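Local structure of putative glutathionylspermidine synthase (Methylobacillus flagellatus, 3N6X) at residues 129-134 and 300-305; 104-109 and 139-144; 125-130 and 315-320. The protein is of unconfirmed function but, as a circularly permuted ATP-grasp protein, is probably an ATP-dependent ligase, perhaps one joining glutathione to spermidine. One frame throughout, in Å; residues are numbered along the deposited sequence.

In the fold
From the N terminus, helix 81-105 runs into residues 104-109, where contact 2 begins; it closes a loop of about 30 residues, which holds helix 110-113, on 139-144, where strand 144-151 begins. Within that loop lie the first halves of the other two contacts, which share Pro129 and Glu130 and reach far down the chain: contact 1 to the end of helix 298-303, contact 3 to the short helix 316-319. These two set out from the same stretch, contact 1 reaching the nearer far end; contact 2 crosses both. Tyr106 joins them in space, its backbone O meeting Gly133 N and its ring Tyr127. Together they tie the 114-143 loop to the regions flanking strand 308-310.

Contact 1. Residues 129-134 and 300-305; sequences PEMFGV and SVYRNG. With SO4 (sulfate ion), chain C.
Arg303 and Tyr302, at the end of helix 298-303, meet the 3-10 segment 129-131 and the type II beta turn from Met131 to Val134; the helix itself closes in a Schellman motif with Gly305 as its C-prime residue. Two kinds of interaction share the work. On the polar side, Arg303 bends at chi3 (35°) and sends NH1 to Glu130 O, a bond near the guanidinium plane, modelled at 2.5 Å, shorter than usual, and bent (146°). NH1 also donates to a water lying within bonding distance of Pro129 O and Phe132 O. NE gives an almost straight bond (169°) to O1 of a sulfate, probably from the crystallisation liquor, and Ser300 OG bonds to its O4. On the apolar side, CG2 of Val134 packs 3.9 Å from Arg303 CG, while Met131, present as selenomethionine, makes a Met-aromatic contact with Tyr302, SE standing 4.8 Å from the ring centroid at an oblique angle. With the ring of Tyr302 cut back to an alanine, a gap is likely to open beside Met131, whose SE and CE would lose their aromatic partner. The methyl CE of Met131 lies 3.6 Å from Tyr302 CE2.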
loop_
_atom_site.group_PDB
_atom_site.type_symbol
_atom_site.label_atom_id
_atom_site.label_comp_id
_atom_site.label_asym_id
_atom_site.label_seq_id
_atom_site.Cartn_x
_atom_site.Cartn_y
_atom_site.Cartn_z
ATOM N N PRO A 129 16.327 1.254 18.328
ATOM C CA PRO A 129 17.230 0.443 19.169
ATOM C C PRO A 129 16.492 -0.348 20.262
ATOM O O PRO A 129 17.019 -1.355 20.741
ATOM C CB PRO A 129 18.201 1.481 19.753
ATOM C CG PRO A 129 17.489 2.787 19.638
ATOM C CD PRO A 129 16.647 2.696 18.417
ATOM N N GLU A 130 15.228 0.059 20.589
ATOM C CA GLU A 130 14.339 -0.633 21.559
ATOM C C GLU A 130 13.961 -2.024 21.061
ATOM O O GLU A 130 13.573 -2.894 21.855
ATOM C CB GLU A 130 13.052 0.184 21.800
ATOM C CG GLU A 130 13.294 1.552 22.434
ATOM C CD GLU A 130 13.615 2.680 21.472
ATOM O OE1 GLU A 130 13.705 2.429 20.246
ATOM O OE2 GLU A 130 13.788 3.822 21.950
HETATM N N MSE A 131 14.076 -2.240 19.740
HETATM C CA MSE A 131 13.747 -3.521 19.095
HETATM C C MSE A 131 14.969 -4.427 18.888
HETATM O O MSE A 131 14.811 -5.572 18.480
HETATM C CB MSE A 131 13.006 -3.264 17.779
HETATM C CG MSE A 131 11.602 -2.716 18.010
HETATM SE SE MSE A 131 10.525 -3.945 19.152
HETATM C CE MSE A 131 10.313 -5.389 17.851
ATOM N N PHE A 132 16.175 -3.936 19.211
ATOM C CA PHE A 132 17.406 -4.718 19.058
ATOM C C PHE A 132 17.444 -5.881 20.029
ATOM O O PHE A 132 17.284 -5.689 21.233
ATOM C CB PHE A 132 18.667 -3.828 19.215
ATOM C CG PHE A 132 19.955 -4.564 18.913
ATOM C CD1 PHE A 132 20.370 -4.769 17.600
ATOM C CD2 PHE A 132 20.730 -5.094 19.940
ATOM C CE1 PHE A 132 21.540 -5.486 17.320
ATOM C CE2 PHE A 132 21.899 -5.810 19.660
ATOM C CZ PHE A 132 22.294 -6.006 18.350
ATOM N N GLY A 133 17.617 -7.085 19.494
ATOM C CA GLY A 133 17.660 -8.303 20.292
ATOM C C GLY A 133 16.293 -8.857 20.640
ATOM O O GLY A 133 16.198 -9.934 21.241
ATOM N N VAL A 134 15.213 -8.144 20.252
ATOM C CA VAL A 134 13.844 -8.578 20.554
ATOM C C VAL A 134 13.340 -9.599 19.530
ATOM O O VAL A 134 13.318 -9.315 18.329
ATOM C CB VAL A 134 12.875 -7.369 20.700
ATOM C CG1 VAL A 134 11.445 -7.833 21.004
ATOM C CG2 VAL A 134 13.370 -6.398 21.767
ATOM N N SER A 300 7.312 -2.289 26.746
ATOM C CA SER A 300 7.927 -3.251 27.676
ATOM C C SER A 300 7.243 -4.639 27.639
ATOM O O SER A 300 7.936 -5.659 27.684
ATOM C CB SER A 300 7.927 -2.694 29.100
ATOM O OG SER A 300 8.341 -3.672 30.043
ATOM N N VAL A 301 5.890 -4.674 27.570
ATOM C CA VAL A 301 5.120 -5.941 27.496
ATOM C C VAL A 301 5.460 -6.685 26.182
ATOM O O VAL A 301 5.634 -7.905 26.178
ATOM C CB VAL A 301 3.579 -5.688 27.629
ATOM C CG1 VAL A 301 2.794 -6.992 27.574
ATOM C CG2 VAL A 301 3.263 -4.933 28.912
ATOM N N TYR A 302 5.533 -5.941 25.085
ATOM C CA TYR A 302 5.857 -6.459 23.767
ATOM C C TYR A 302 7.293 -7.002 23.746
ATOM O O TYR A 302 7.510 -8.137 23.324
ATOM C CB TYR A 302 5.664 -5.349 22.715
ATOM C CG TYR A 302 6.014 -5.756 21.299
ATOM C CD1 TYR A 302 5.525 -6.946 20.750
ATOM C CD2 TYR A 302 6.746 -4.906 20.469
ATOM C CE1 TYR A 302 5.799 -7.299 19.430
ATOM C CE2 TYR A 302 6.993 -5.232 19.137
ATOM C CZ TYR A 302 6.525 -6.432 18.622
ATOM O OH TYR A 302 6.768 -6.752 17.318
ATOM N N ARG A 303 8.261 -6.209 24.260
ATOM C CA ARG A 303 9.674 -6.612 24.334
ATOM C C ARG A 303 9.861 -7.860 25.205
ATOM O O ARG A 303 10.766 -8.645 24.936
ATOM C CB ARG A 303 10.541 -5.460 24.881
ATOM C CG ARG A 303 10.822 -4.331 23.870
ATOM C CD ARG A 303 11.560 -3.142 24.497
ATOM N NE ARG A 303 12.515 -3.551 25.538
ATOM C CZ ARG A 303 13.767 -3.939 25.303
ATOM N NH1 ARG A 303 14.242 -3.961 24.066
ATOM N NH2 ARG A 303 14.546 -4.322 26.304
ATOM N N ASN A 304 8.972 -8.067 26.221
ATOM C CA ASN A 304 9.049 -9.213 27.148
ATOM C C ASN A 304 8.069 -10.358 26.864
ATOM O O ASN A 304 7.900 -11.251 27.704
ATOM C CB ASN A 304 8.972 -8.754 28.607
ATOM C CG ASN A 304 10.201 -8.002 29.038
ATOM O OD1 ASN A 304 11.234 -8.587 29.318
ATOM N ND2 ASN A 304 10.136 -6.685 29.024
ATOM N N GLY A 305 7.469 -10.344 25.681
ATOM C CA GLY A 305 6.621 -11.429 25.191
ATOM C C GLY A 305 5.230 -11.576 25.785
ATOM O O GLY A 305 4.608 -12.633 25.635
HETATM S S SO4 C . 12.053 -3.482 29.519
HETATM O O1 SO4 C . 11.262 -3.327 28.291
HETATM O O2 SO4 C . 12.829 -4.732 29.460
HETATM O O3 SO4 C . 12.974 -2.339 29.652
HETATM O O4 SO4 C . 11.147 -3.529 30.691
HETATM O O HOH W 1 16.675 -3.590 22.783
#

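Contact 2. Residues 104-109 and 139-144; sequences DVYHDQ and GVYAHI
The ring of Tyr141 overlaps that of Tyr106 only at the rim, crossing it obliquely, its CE2 atom resting 3.9 Å from CD2 of Tyr106. The overlap is slight: the two backbones stay well apart, their nearest CA atoms, those of Tyr106 and Tyr141, being separated by 10.8 Å, and the long aromatic side chains span the distance. In both residues CB points across the contact, and chi1 (-67° in Tyr106, -72° in Tyr141), setting CG anti to the carbonyl carbon, then carries the ring on toward the other tyrosine. The phenol end of Tyr141 continues past Tyr106 to His107, meeting the imidazole at its edge and near its plane, with OH 3.5 Å from CE1 of His107. This is an approach to a ring C-H, the two ring nitrogens being engaged by other groups: ND1 bonds to His103 O in the preceding helix, and NE2 to Asp135 OD1. These two bonds should fix the rotation of the imidazole and so present CE1 to the phenol. Tyr106 is held at its far end as well, where OH bonds to Gly314 O and Arg128 N.

Behind the aromatic groups the chain turns sharply. Asp104 O receives His107 N at 3.0 Å and Gln109 N at 2.8 Å, the two donors coming from opposite faces of the carbonyl plane, and the amide NE2 of Gln109 folds back to Val105 O in a nearly straight bond (166°). Gln109 occupies the N-cap position of helix 110-113, while the carboxylate of Asp104 accepts from the backbone N atoms of Glu110 and Ile111. The whole is a tight link between two helices, with an aromatic cluster joining it to the loop that leads into strand 144-151 of the ATP-grasp fold.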
loop_
_atom_site.group_PDB
_atom_site.type_symbol
_atom_site.label_atom_id
_atom_site.label_comp_id
_atom_site.label_asym_id
_atom_site.label_seq_id
_atom_site.Cartn_x
_atom_site.Cartn_y
_atom_site.Cartn_z
ATOM N N ASP A 104 17.050 -9.385 10.614
ATOM C CA ASP A 104 18.507 -9.251 10.574
ATOM C C ASP A 104 19.024 -7.937 11.219
ATOM O O ASP A 104 19.917 -8.011 12.065
ATOM C CB ASP A 104 19.026 -9.415 9.141
ATOM C CG ASP A 104 20.525 -9.612 9.016
ATOM O OD1 ASP A 104 21.126 -10.184 9.941
ATOM O OD2 ASP A 104 21.072 -9.285 7.961
ATOM N N VAL A 105 18.428 -6.741 10.867
ATOM C CA VAL A 105 18.881 -5.448 11.446
ATOM C C VAL A 105 18.771 -5.366 12.946
ATOM O O VAL A 105 19.486 -4.563 13.569
ATOM C CB VAL A 105 18.285 -4.173 10.800
ATOM C CG1 VAL A 105 18.925 -3.883 9.481
ATOM C CG2 VAL A 105 16.763 -4.226 10.700
ATOM N N TYR A 106 17.788 -6.077 13.524
ATOM C CA TYR A 106 17.557 -6.043 14.968
ATOM C C TYR A 106 18.180 -7.255 15.664
ATOM O O TYR A 106 17.973 -7.455 16.861
ATOM C CB TYR A 106 16.056 -5.919 15.264
ATOM C CG TYR A 106 15.479 -4.593 14.819
ATOM C CD1 TYR A 106 15.984 -3.394 15.308
ATOM C CD2 TYR A 106 14.395 -4.538 13.943
ATOM C CE1 TYR A 106 15.453 -2.170 14.910
ATOM C CE2 TYR A 106 13.850 -3.314 13.542
ATOM C CZ TYR A 106 14.387 -2.133 14.027
ATOM O OH TYR A 106 13.882 -0.920 13.640
ATOM N N HIS A 107 18.982 -8.045 14.919
ATOM C CA HIS A 107 19.664 -9.205 15.477
ATOM C C HIS A 107 21.152 -9.213 15.142
ATOM O O HIS A 107 21.857 -8.344 15.630
ATOM C CB HIS A 107 18.931 -10.531 15.146
ATOM C CG HIS A 107 17.632 -10.672 15.893
ATOM N ND1 HIS A 107 16.439 -10.161 15.384
ATOM C CD2 HIS A 107 17.396 -11.164 17.134
ATOM C CE1 HIS A 107 15.519 -10.406 16.306
ATOM N NE2 HIS A 107 16.044 -10.994 17.381
ATOM N N ASP A 108 21.634 -10.151 14.306
ATOM C CA ASP A 108 23.065 -10.258 13.999
ATOM C C ASP A 108 23.585 -9.277 12.959
ATOM O O ASP A 108 24.801 -9.155 12.800
ATOM C CB ASP A 108 23.455 -11.702 13.649
ATOM C CG ASP A 108 23.273 -12.679 14.816
ATOM O OD1 ASP A 108 23.326 -12.228 15.989
ATOM O OD2 ASP A 108 23.101 -13.889 14.555
ATOM N N GLN A 109 22.680 -8.562 12.260
ATOM C CA GLN A 109 23.050 -7.572 11.231
ATOM C C GLN A 109 24.037 -8.146 10.209
ATOM O O GLN A 109 25.005 -7.483 9.839
ATOM C CB GLN A 109 23.564 -6.268 11.869
ATOM C CG GLN A 109 22.531 -5.637 12.805
ATOM C CD GLN A 109 23.014 -4.393 13.505
ATOM O OE1 GLN A 109 24.207 -4.175 13.687
ATOM N NE2 GLN A 109 22.079 -3.572 13.966
ATOM N N GLY A 139 8.939 -14.370 13.630
ATOM C CA GLY A 139 9.860 -13.476 12.927
ATOM C C GLY A 139 9.162 -12.547 11.941
ATOM O O GLY A 139 9.785 -12.053 10.990
ATOM N N VAL A 140 7.859 -12.310 12.153
ATOM C CA VAL A 140 7.068 -11.443 11.286
ATOM C C VAL A 140 7.042 -10.021 11.827
ATOM O O VAL A 140 6.621 -9.800 12.961
ATOM C CB VAL A 140 5.636 -12.011 11.051
ATOM C CG1 VAL A 140 4.802 -11.069 10.177
ATOM C CG2 VAL A 140 5.702 -13.413 10.430
ATOM N N TYR A 141 7.478 -9.054 11.011
ATOM C CA TYR A 141 7.472 -7.639 11.397
ATOM C C TYR A 141 6.374 -6.909 10.677
ATOM O O TYR A 141 5.660 -6.116 11.293
ATOM C CB TYR A 141 8.823 -6.981 11.106
ATOM C CG TYR A 141 9.925 -7.417 12.047
ATOM C CD1 TYR A 141 10.561 -8.652 11.887
ATOM C CD2 TYR A 141 10.350 -6.592 13.092
ATOM C CE1 TYR A 141 11.551 -9.076 12.776
ATOM C CE2 TYR A 141 11.367 -6.996 13.970
ATOM C CZ TYR A 141 11.979 -8.228 13.793
ATOM O OH TYR A 141 12.994 -8.626 14.633
ATOM N N ALA A 142 6.249 -7.157 9.351
ATOM C CA ALA A 142 5.227 -6.548 8.523
ATOM C C ALA A 142 4.156 -7.584 8.249
ATOM O O ALA A 142 4.235 -8.319 7.256
ATOM C CB ALA A 142 5.830 -6.043 7.208
ATOM N N HIS A 143 3.169 -7.671 9.161
ATOM C CA HIS A 143 2.022 -8.598 9.071
ATOM C C HIS A 143 1.181 -8.213 7.873
ATOM O O HIS A 143 0.617 -9.077 7.206
ATOM C CB HIS A 143 1.197 -8.562 10.387
ATOM C CG HIS A 143 2.022 -8.890 11.590
ATOM N ND1 HIS A 143 2.928 -7.978 12.114
ATOM C CD2 HIS A 143 2.140 -10.057 12.264
ATOM C CE1 HIS A 143 3.540 -8.609 13.111
ATOM N NE2 HIS A 143 3.100 -9.862 13.241
ATOM N N ILE A 144 1.146 -6.899 7.566
ATOM C CA ILE A 144 0.517 -6.359 6.367
ATOM C C ILE A 144 1.547 -5.483 5.639
ATOM O O ILE A 144 2.114 -4.553 6.238
ATOM C CB ILE A 144 -0.767 -5.554 6.668
ATOM C CG1 ILE A 144 -1.720 -6.316 7.615
ATOM C CG2 ILE A 144 -1.473 -5.123 5.343
ATOM C CD1 ILE A 144 -2.897 -5.509 8.040
#

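Contact 3. Residues 125-130 and 315-320; sequences AQYRPE and TGVADD
In Gln126, chi1 (-72°) puts CG anti to the carbonyl carbon and the chain then bends at chi2 (-56°), a course that lays the side chain along the backbone of Gly316. Tyr127 turns the other way, CG anti to the backbone N (chi1 174°), which carries its ring off from the short helix 316-319 and leaves CB to do the touching.

The backbones approach closely, the CA atoms of Gln126 and Val317 lying only 4.7 Å apart. CB of Gln126 presses on the peptide joining Gly316 to Val317, 3.3 Å from Gly316 C, and farther along the folded chain OE1 comes to 3.5 Å from Gly316 CA. The lack of a side chain at Gly316 is what allows this course, since a beta carbon there would fall into OE1. Next to it, Val317 sets CG2 against CB of Tyr127 at 3.9 Å, in line with the edge of the tyrosine ring. Beyond the pair, Val317 also touches Leu102 of helix 81-105, and the ring of Tyr127 stacks with that of Tyr106.

A single water mediates the polar part. It lies 2.7 Å from Gln126 O and 2.8 Å from Gln126 OE1, within bonding distance of each, and takes a weak bond from Gly316 N. The amide of Gln126 thus has its oxygen turned to this water, while NE2 bonds to a glycerol, probably from the crystallisation liquor. The chemistry suggests that shape does most of the work, with a water supplementing it: apolar carbon against a bare peptide gives the closeness, and a solvent molecule weakly bonded by Gly316 N sits beside the two oxygens of Gln126.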
loop_
_atom_site.group_PDB
_atom_site.type_symbol
_atom_site.label_atom_id
_atom_site.label_comp_id
_atom_site.label_asym_id
_atom_site.label_seq_id
_atom_site.Cartn_x
_atom_site.Cartn_y
_atom_site.Cartn_z
ATOM N N ALA A 125 16.169 7.417 11.684
ATOM C CA ALA A 125 15.271 7.667 12.825
ATOM C C ALA A 125 14.247 6.568 12.967
ATOM O O ALA A 125 13.716 6.352 14.060
ATOM C CB ALA A 125 14.566 9.001 12.645
ATOM N N GLN A 126 13.977 5.851 11.861
ATOM C CA GLN A 126 13.025 4.741 11.841
ATOM C C GLN A 126 13.622 3.444 12.419
ATOM O O GLN A 126 12.871 2.533 12.776
ATOM C CB GLN A 126 12.473 4.532 10.427
ATOM C CG GLN A 126 11.506 5.631 9.979
ATOM C CD GLN A 126 10.356 5.796 10.941
ATOM O OE1 GLN A 126 9.668 4.837 11.298
ATOM N NE2 GLN A 126 10.146 7.011 11.407
ATOM N N TYR A 127 14.967 3.375 12.548
ATOM C CA TYR A 127 15.620 2.240 13.192
ATOM C C TYR A 127 15.423 2.404 14.697
ATOM O O TYR A 127 15.805 3.433 15.245
ATOM C CB TYR A 127 17.130 2.168 12.832
ATOM C CG TYR A 127 17.875 1.086 13.592
ATOM C CD1 TYR A 127 17.910 -0.225 13.124
ATOM C CD2 TYR A 127 18.454 1.349 14.837
ATOM C CE1 TYR A 127 18.542 -1.239 13.849
ATOM C CE2 TYR A 127 19.084 0.342 15.572
ATOM C CZ TYR A 127 19.133 -0.948 15.069
ATOM O OH TYR A 127 19.756 -1.940 15.786
ATOM N N ARG A 128 14.763 1.429 15.353
ATOM C CA ARG A 128 14.440 1.524 16.781
ATOM C C ARG A 128 15.352 0.647 17.607
ATOM O O ARG A 128 15.193 -0.581 17.620
ATOM C CB ARG A 128 12.953 1.175 17.049
ATOM C CG ARG A 128 11.962 1.912 16.154
ATOM C CD ARG A 128 11.488 3.221 16.741
ATOM N NE ARG A 128 10.611 3.935 15.812
ATOM C CZ ARG A 128 10.229 5.196 15.973
ATOM N NH1 ARG A 128 10.632 5.888 17.032
ATOM N NH2 ARG A 128 9.436 5.773 15.082
ATOM N N PRO A 129 16.327 1.254 18.328
ATOM C CA PRO A 129 17.230 0.443 19.169
ATOM C C PRO A 129 16.492 -0.348 20.262
ATOM O O PRO A 129 17.019 -1.355 20.741
ATOM C CB PRO A 129 18.201 1.481 19.753
ATOM C CG PRO A 129 17.489 2.787 19.638
ATOM C CD PRO A 129 16.647 2.696 18.417
ATOM N N GLU A 130 15.228 0.059 20.589
ATOM C CA GLU A 130 14.339 -0.633 21.559
ATOM C C GLU A 130 13.961 -2.024 21.061
ATOM O O GLU A 130 13.573 -2.894 21.855
ATOM C CB GLU A 130 13.052 0.184 21.800
ATOM C CG GLU A 130 13.294 1.552 22.434
ATOM C CD GLU A 130 13.615 2.680 21.472
ATOM O OE1 GLU A 130 13.705 2.429 20.246
ATOM O OE2 GLU A 130 13.788 3.822 21.950
ATOM N N THR A 315 9.388 -1.180 11.954
ATOM C CA THR A 315 9.368 -1.624 10.547
ATOM C C THR A 315 9.756 -0.496 9.588
ATOM O O THR A 315 10.103 -0.768 8.435
ATOM C CB THR A 315 7.998 -2.207 10.157
ATOM O OG1 THR A 315 7.008 -1.185 10.280
ATOM C CG2 THR A 315 7.624 -3.430 10.980
ATOM N N GLY A 316 9.660 0.758 10.063
ATOM C CA GLY A 316 9.926 1.951 9.265
ATOM C C GLY A 316 11.302 2.004 8.623
ATOM O O GLY A 316 11.484 2.678 7.610
ATOM N N VAL A 317 12.291 1.304 9.216
ATOM C CA VAL A 317 13.640 1.260 8.675
ATOM C C VAL A 317 13.682 0.529 7.308
ATOM O O VAL A 317 14.548 0.827 6.492
ATOM C CB VAL A 317 14.671 0.705 9.705
ATOM C CG1 VAL A 317 14.496 -0.799 9.936
ATOM C CG2 VAL A 317 16.100 1.025 9.280
ATOM N N ALA A 318 12.708 -0.370 7.041
ATOM C CA ALA A 318 12.663 -1.142 5.787
ATOM C C ALA A 318 11.929 -0.430 4.624
ATOM O O ALA A 318 12.229 -0.705 3.458
ATOM C CB ALA A 318 12.059 -2.506 6.035
ATOM N N ASP A 319 10.979 0.462 4.924
ATOM C CA ASP A 319 10.276 1.156 3.851
ATOM C C ASP A 319 10.652 2.633 3.728
ATOM O O ASP A 319 10.068 3.343 2.913
ATOM C CB ASP A 319 8.754 0.953 3.939
ATOM C CG ASP A 319 8.102 1.609 5.136
ATOM O OD1 ASP A 319 8.839 2.107 6.014
ATOM O OD2 ASP A 319 6.858 1.585 5.217
ATOM N N ASP A 320 11.667 3.081 4.497
ATOM C CA ASP A 320 12.232 4.426 4.370
ATOM C C ASP A 320 12.853 4.609 2.964
ATOM O O ASP A 320 13.434 3.670 2.417
ATOM C CB ASP A 320 13.308 4.672 5.438
ATOM C CG ASP A 320 13.840 6.092 5.415
ATOM O OD1 ASP A 320 13.174 6.985 5.982
ATOM O OD2 ASP A 320 14.878 6.324 4.756
HETATM O O HOH W 2 10.169 2.359 12.551
#